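Local atomic coordinates of glutathione transferase (Mesorhizobium loti, PDB entry 1R9C), a protein that catalyses the manganese-dependent hydration of the antibiotic fosfomycin and so confers resistance to it. Residues Y32-E37 with S42-F47; L15-R20 with Y110-H115. All blocks are in the same frame, centred on the assembly; numbering follows the deposited sequence.

Contact 1. Residues Y32-E37 with S42-F47; sequences YASDTE and SREKFF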
loop_
_atom_site.group_PDB
_atom_site.type_symbol
_atom_site.label_atom_id
_atom_site.label_comp_id
_atom_site.label_asym_id
_atom_site.label_seq_id
_atom_site.Cartn_x
_atom_site.Cartn_y
_atom_site.Cartn_z
ATOM N N TYR A 32 -15.430 -10.171 -1.207
ATOM C CA TYR A 32 -16.537 -9.265 -1.530
ATOM C C TYR A 32 -16.445 -8.827 -2.973
ATOM O O TYR A 32 -15.342 -8.573 -3.471
ATOM C CB TYR A 32 -16.494 -8.014 -0.644
ATOM C CG TYR A 32 -17.479 -6.909 -1.049
ATOM C CD1 TYR A 32 -18.831 -6.966 -0.666
ATOM C CD2 TYR A 32 -17.053 -5.812 -1.815
ATOM C CE1 TYR A 32 -19.736 -5.941 -1.031
ATOM C CE2 TYR A 32 -17.957 -4.782 -2.179
ATOM C CZ TYR A 32 -19.273 -4.856 -1.786
ATOM O OH TYR A 32 -20.128 -3.842 -2.163
ATOM N N ALA A 33 -17.612 -8.723 -3.618
ATOM C CA ALA A 33 -17.735 -8.107 -4.937
ATOM C C ALA A 33 -19.003 -7.261 -4.991
ATOM O O ALA A 33 -20.109 -7.753 -4.737
ATOM C CB ALA A 33 -17.732 -9.177 -6.068
ATOM N N SER A 34 -18.842 -5.984 -5.329
ATOM C CA SER A 34 -19.981 -5.087 -5.469
ATOM C C SER A 34 -20.944 -5.525 -6.580
ATOM O O SER A 34 -22.109 -5.154 -6.561
ATOM C CB SER A 34 -19.524 -3.640 -5.656
ATOM O OG SER A 34 -18.920 -3.471 -6.915
ATOM N N ASP A 35 -20.469 -6.343 -7.516
ATOM C CA ASP A 35 -21.343 -6.938 -8.559
ATOM C C ASP A 35 -22.466 -7.861 -8.053
ATOM O O ASP A 35 -23.455 -8.107 -8.774
ATOM C CB ASP A 35 -20.489 -7.688 -9.589
ATOM C CG ASP A 35 -19.928 -6.764 -10.646
ATOM O OD1 ASP A 35 -20.513 -5.679 -10.872
ATOM O OD2 ASP A 35 -18.886 -7.021 -11.283
ATOM N N THR A 36 -22.325 -8.375 -6.830
ATOM C CA THR A 36 -23.411 -9.122 -6.169
ATOM C C THR A 36 -24.589 -8.200 -5.795
ATOM O O THR A 36 -25.644 -8.666 -5.352
ATOM C CB THR A 36 -22.878 -9.899 -4.925
ATOM O OG1 THR A 36 -21.592 -10.468 -5.218
ATOM C CG2 THR A 36 -23.733 -11.131 -4.645
ATOM N N GLU A 37 -24.417 -6.894 -6.008
ATOM C CA GLU A 37 -25.459 -5.898 -5.731
ATOM C C GLU A 37 -26.248 -5.483 -6.979
ATOM O O GLU A 37 -25.723 -5.475 -8.094
ATOM C CB GLU A 37 -24.842 -4.648 -5.089
ATOM C CG GLU A 37 -24.089 -4.915 -3.792
ATOM C CD GLU A 37 -23.396 -3.682 -3.216
ATOM O OE1 GLU A 37 -23.716 -2.528 -3.625
ATOM O OE2 GLU A 37 -22.527 -3.871 -2.333
ATOM N N SER A 42 -20.479 1.546 -9.872
ATOM C CA SER A 42 -19.064 1.381 -9.627
ATOM C C SER A 42 -18.805 -0.081 -9.254
ATOM O O SER A 42 -19.669 -0.745 -8.657
ATOM C CB SER A 42 -18.634 2.330 -8.517
ATOM O OG SER A 42 -19.184 1.924 -7.285
ATOM N N ARG A 43 -17.634 -0.576 -9.640
ATOM C CA ARG A 43 -17.268 -1.971 -9.421
ATOM C C ARG A 43 -16.022 -2.108 -8.555
ATOM O O ARG A 43 -14.967 -1.600 -8.893
ATOM C CB ARG A 43 -17.061 -2.667 -10.768
ATOM C CG ARG A 43 -18.253 -2.455 -11.706
ATOM C CD ARG A 43 -18.285 -3.345 -12.916
ATOM N NE ARG A 43 -17.957 -4.740 -12.614
ATOM C CZ ARG A 43 -16.880 -5.384 -13.089
ATOM N NH1 ARG A 43 -15.998 -4.766 -13.878
ATOM N NH2 ARG A 43 -16.692 -6.656 -12.769
ATOM N N GLU A 44 -16.162 -2.804 -7.432
ATOM C CA GLU A 44 -15.042 -3.010 -6.528
ATOM C C GLU A 44 -15.053 -4.450 -6.017
ATOM O O GLU A 44 -16.106 -5.110 -6.026
ATOM C CB GLU A 44 -15.070 -1.990 -5.372
ATOM C CG GLU A 44 -16.151 -2.221 -4.338
ATOM C CD GLU A 44 -16.328 -1.046 -3.381
ATOM O OE1 GLU A 44 -15.328 -0.389 -3.014
ATOM O OE2 GLU A 44 -17.484 -0.792 -2.989
ATOM N N LYS A 45 -13.879 -4.937 -5.611
ATOM C CA LYS A 45 -13.750 -6.209 -4.925
ATOM C C LYS A 45 -12.800 -6.053 -3.767
ATOM O O LYS A 45 -11.874 -5.235 -3.832
ATOM C CB LYS A 45 -13.139 -7.256 -5.865
ATOM C CG LYS A 45 -14.053 -7.715 -7.009
ATOM C CD LYS A 45 -13.355 -8.784 -7.776
ATOM C CE LYS A 45 -14.264 -9.515 -8.731
ATOM N NZ LYS A 45 -13.596 -10.822 -9.046
ATOM N N PHE A 46 -13.022 -6.843 -2.710
ATOM C CA PHE A 46 -12.120 -6.900 -1.560
ATOM C C PHE A 46 -11.496 -8.306 -1.515
ATOM O O PHE A 46 -12.196 -9.332 -1.748
ATOM C CB PHE A 46 -12.870 -6.706 -0.247
ATOM C CG PHE A 46 -13.546 -5.366 -0.086
ATOM C CD1 PHE A 46 -14.581 -5.229 0.824
ATOM C CD2 PHE A 46 -13.121 -4.245 -0.806
ATOM C CE1 PHE A 46 -15.211 -3.995 1.026
ATOM C CE2 PHE A 46 -13.748 -3.019 -0.639
ATOM C CZ PHE A 46 -14.790 -2.885 0.292
ATOM N N PHE A 47 -10.200 -8.346 -1.190
ATOM C CA PHE A 47 -9.495 -9.597 -1.035
ATOM C C PHE A 47 -8.755 -9.627 0.276
ATOM O O PHE A 47 -8.387 -8.571 0.830
ATOM C CB PHE A 47 -8.446 -9.769 -2.148
ATOM C CG PHE A 47 -9.024 -9.938 -3.525
ATOM C CD1 PHE A 47 -9.361 -8.816 -4.305
ATOM C CD2 PHE A 47 -9.179 -11.196 -4.068
ATOM C CE1 PHE A 47 -9.865 -8.968 -5.579
ATOM C CE2 PHE A 47 -9.712 -11.356 -5.372
ATOM C CZ PHE A 47 -10.052 -10.238 -6.114
HETATM O O HOH W 1 -20.804 -3.388 -8.909
HETATM O O HOH W 2 -17.626 -6.247 -8.323
#

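Contact 2. Residues L15-R20 with Y110-H115; sequences LERMTR and YDDDNH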
loop_
_atom_site.group_PDB
_atom_site.type_symbol
_atom_site.label_atom_id
_atom_site.label_comp_id
_atom_site.label_asym_id
_atom_site.label_seq_id
_atom_site.Cartn_x
_atom_site.Cartn_y
_atom_site.Cartn_z
ATOM N N LEU A 15 -10.924 -5.470 -13.652
ATOM C CA LEU A 15 -11.100 -6.165 -12.380
ATOM C C LEU A 15 -10.904 -7.679 -12.429
ATOM O O LEU A 15 -10.489 -8.313 -11.427
ATOM C CB LEU A 15 -12.521 -5.928 -11.864
ATOM C CG LEU A 15 -12.925 -4.783 -10.949
ATOM C CD1 LEU A 15 -14.285 -5.082 -10.298
ATOM C CD2 LEU A 15 -11.895 -4.528 -9.887
ATOM N N GLU A 16 -11.303 -8.279 -13.551
ATOM C CA GLU A 16 -11.211 -9.723 -13.706
ATOM C C GLU A 16 -9.759 -10.138 -13.759
ATOM O O GLU A 16 -9.336 -11.014 -13.009
ATOM C CB GLU A 16 -11.996 -10.183 -14.944
ATOM C CG GLU A 16 -13.496 -10.043 -14.738
ATOM C CD GLU A 16 -13.985 -8.600 -14.720
ATOM O OE1 GLU A 16 -13.602 -7.787 -15.598
ATOM O OE2 GLU A 16 -14.774 -8.274 -13.818
ATOM N N ARG A 17 -8.981 -9.457 -14.591
ATOM C CA ARG A 17 -7.557 -9.777 -14.723
ATOM C C ARG A 17 -6.825 -9.506 -13.415
ATOM O O ARG A 17 -5.978 -10.299 -13.011
ATOM C CB ARG A 17 -6.936 -8.962 -15.851
ATOM C CG ARG A 17 -5.518 -9.339 -16.213
ATOM C CD ARG A 17 -5.309 -10.786 -16.609
ATOM N NE ARG A 17 -3.897 -11.150 -16.569
ATOM C CZ ARG A 17 -3.452 -12.407 -16.490
ATOM N NH1 ARG A 17 -4.298 -13.444 -16.433
ATOM N NH2 ARG A 17 -2.158 -12.633 -16.476
ATOM N N MET A 18 -7.139 -8.386 -12.756
ATOM C CA MET A 18 -6.487 -8.077 -11.477
ATOM C C MET A 18 -6.799 -9.178 -10.444
ATOM O O MET A 18 -5.927 -9.543 -9.671
ATOM C CB MET A 18 -6.901 -6.698 -10.958
ATOM C CG MET A 18 -6.201 -6.300 -9.649
ATOM S SD MET A 18 -4.393 -6.214 -9.823
ATOM C CE MET A 18 -4.033 -5.184 -8.381
ATOM N N THR A 19 -8.035 -9.684 -10.438
ATOM C CA THR A 19 -8.438 -10.794 -9.582
ATOM C C THR A 19 -7.473 -11.978 -9.815
ATOM O O THR A 19 -6.959 -12.585 -8.857
ATOM C CB THR A 19 -9.909 -11.201 -9.901
ATOM O OG1 THR A 19 -10.803 -10.152 -9.485
ATOM C CG2 THR A 19 -10.340 -12.421 -9.097
ATOM N N ARG A 20 -7.225 -12.291 -11.097
ATOM C CA ARG A 20 -6.395 -13.441 -11.446
ATOM C C ARG A 20 -4.946 -13.223 -10.992
ATOM O O ARG A 20 -4.312 -14.140 -10.475
ATOM C CB ARG A 20 -6.524 -13.798 -12.932
ATOM C CG ARG A 20 -7.990 -14.105 -13.361
ATOM C CD ARG A 20 -8.803 -15.077 -12.415
ATOM N NE ARG A 20 -10.202 -15.275 -12.841
ATOM C CZ ARG A 20 -11.192 -15.746 -12.057
ATOM N NH1 ARG A 20 -10.935 -16.059 -10.780
ATOM N NH2 ARG A 20 -12.443 -15.909 -12.549
ATOM N N TYR A 110 5.166 -6.003 -12.168
ATOM C CA TYR A 110 4.130 -4.985 -12.316
ATOM C C TYR A 110 2.843 -5.743 -12.561
ATOM O O TYR A 110 2.867 -6.784 -13.219
ATOM C CB TYR A 110 4.413 -4.100 -13.541
ATOM C CG TYR A 110 5.748 -3.402 -13.477
ATOM C CD1 TYR A 110 6.887 -4.033 -13.945
ATOM C CD2 TYR A 110 5.870 -2.144 -12.878
ATOM C CE1 TYR A 110 8.110 -3.433 -13.882
ATOM C CE2 TYR A 110 7.102 -1.526 -12.773
ATOM C CZ TYR A 110 8.218 -2.172 -13.310
ATOM O OH TYR A 110 9.444 -1.598 -13.241
ATOM N N ASP A 111 1.713 -5.221 -12.086
ATOM C CA ASP A 111 0.432 -5.776 -12.507
ATOM C C ASP A 111 0.093 -5.154 -13.872
ATOM O O ASP A 111 1.013 -4.706 -14.615
ATOM C CB ASP A 111 -0.646 -5.469 -11.450
ATOM C CG ASP A 111 -0.948 -3.978 -11.346
ATOM O OD1 ASP A 111 -1.788 -3.606 -10.524
ATOM O OD2 ASP A 111 -0.408 -3.110 -12.070
ATOM N N ASP A 112 -1.200 -5.081 -14.223
ATOM C CA ASP A 112 -1.543 -4.647 -15.584
ATOM C C ASP A 112 -1.739 -3.142 -15.678
ATOM O O ASP A 112 -2.092 -2.620 -16.733
ATOM C CB ASP A 112 -2.822 -5.334 -16.088
ATOM C CG ASP A 112 -2.610 -6.779 -16.485
ATOM O OD1 ASP A 112 -1.465 -7.193 -16.821
ATOM O OD2 ASP A 112 -3.568 -7.573 -16.517
ATOM N N ASP A 113 -1.522 -2.440 -14.567
ATOM C CA ASP A 113 -1.927 -1.036 -14.457
ATOM C C ASP A 113 -0.764 -0.189 -13.914
ATOM O O ASP A 113 -0.968 0.796 -13.221
ATOM C CB ASP A 113 -3.173 -0.938 -13.557
ATOM C CG ASP A 113 -4.393 -1.622 -14.174
ATOM O OD1 ASP A 113 -5.090 -0.997 -15.009
ATOM O OD2 ASP A 113 -4.711 -2.794 -13.891
ATOM N N ASN A 114 0.463 -0.602 -14.235
ATOM C CA ASN A 114 1.677 0.084 -13.800
ATOM C C ASN A 114 1.970 0.138 -12.303
ATOM O O ASN A 114 2.850 0.861 -11.893
ATOM C CB ASN A 114 1.784 1.485 -14.446
ATOM C CG ASN A 114 1.826 1.401 -15.943
ATOM O OD1 ASN A 114 2.291 0.395 -16.505
ATOM N ND2 ASN A 114 1.342 2.436 -16.609
ATOM N N HIS A 115 1.263 -0.631 -11.485
ATOM C CA HIS A 115 1.651 -0.781 -10.086
ATOM C C HIS A 115 2.829 -1.744 -9.961
ATOM O O HIS A 115 2.777 -2.845 -10.520
ATOM C CB HIS A 115 0.509 -1.353 -9.241
ATOM C CG HIS A 115 -0.776 -0.583 -9.342
ATOM N ND1 HIS A 115 -1.916 -1.121 -9.899
ATOM C CD2 HIS A 115 -1.127 0.644 -8.881
ATOM C CE1 HIS A 115 -2.903 -0.240 -9.824
ATOM N NE2 HIS A 115 -2.448 0.847 -9.224
#

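Contact 1. Residues Y32-E37 with S42-F47
Ser-34 and Glu-44 satisfy one another at the loop end of a beta hairpin. Ser-34 N donates to Glu-44 O at 3.0 Å and almost straight (172°), and Glu-44 N returns a bond to Ser-34 OG at 2.9 Å. The Ser-34 CB points toward the facing segment, and chi1 of 70°, with OG between the backbone N and the carbonyl carbon, brings the hydroxyl to Glu-44 N. Two residues further from the loop, Phe-46 N donates to Tyr-32 O, whereas the return bond from Tyr-32 N to Phe-46 O is weak. This pair belongs to antiparallel strands 29-33 and 44-49 of a mixed sheet of the vicinal oxygen chelate (VOC) fold, with 29-33 outermost within this chain; the Ser-34 bonds continue the pairing into the 3-10 segment 34-36, where side chains and water add to it. Asp-35 OD2 receives both NH2 (2.7 Å) and NE (2.8 Å) of Arg-43, side-on and nearly coplanar; NH2 also pairs with Glu-16. One water accepts from Asp-35 N and donates to Glu-44 O; a second lies between Ser-34 OG, Asp-35 OD1 and Ser-42 O. On the sheet face carrying both rings, Tyr-32 CD2 lies over the Phe-46 ring, 3.7 Å from Phe-46 CD1. CG of Glu-44, the inferred proton acceptor, meets the Tyr-32 ring edge at CE2 (3.8 Å).

Contact 2. Residues L15-R20 with Y110-H115
Van der Waals packing is supplied by Met-18, whose thioether end reaches the carboxylate of Asp-111: Met-18 CE lies 3.5 Å from Asp-111 OD1 and SD 3.8 Å from the same oxygen. CG anti to the backbone N (chi1 -178°) and the bend at chi2 carry the thioether to the loop, where it crosses the Asp-111 side chain obliquely; the methionine also touches Val-12 and Ile-56. Charge pairing is looser. Arg-17 NE and Asp-112 OD2 are 3.6 Å apart, a salt bridge that is doubtful because this oxygen is modelled too close to the arginine chain. Helix 15-26 belongs to one half of the VOC fold, and residues 110-115 form the turn between strands 106-110 and 116-120 of the other. Hydrogen bonds within that turn hold the Asp-111 carboxylate. Asp-111 OD1 accepts from His-115 ND1 at 2.6 Å through the syn lone pair, close to the imidazole plane. Asp-111 OD2 closes an Asx turn with Asp-113 N (2.8 Å) and also takes His-115 N (3.0 Å), the two donors coming from opposite faces of the carboxylate. The far side of the imidazole is engaged too, His-115 NE2 bonding to Asn-68 of the second subunit.

Overall arrangement
Helix 15-26 links the two contacts: Glu-16 forms a salt bridge with Arg-43, and Thr-19 probably hydrogen-bonds Lys-45, whose ammonium also forms a salt bridge with Glu-30. The centre of contact 1 is about 18 Å from the centre of the chain, that of contact 2 about 8 Å; both are partly buried. The outer one joins the two arms of a hairpin by backbone bonds, Tyr-32/Phe-46 packing, a salt bridge and water; the inner one brings together segments 90 residues apart through side chains over a smaller area. Contact 1 contains Glu-44, the inferred proton acceptor, and its Phe-46 side chain is about 8 Å from a manganese ion, whereas the Asp-111 side chain is about 11 Å from that of metal-binding His-69.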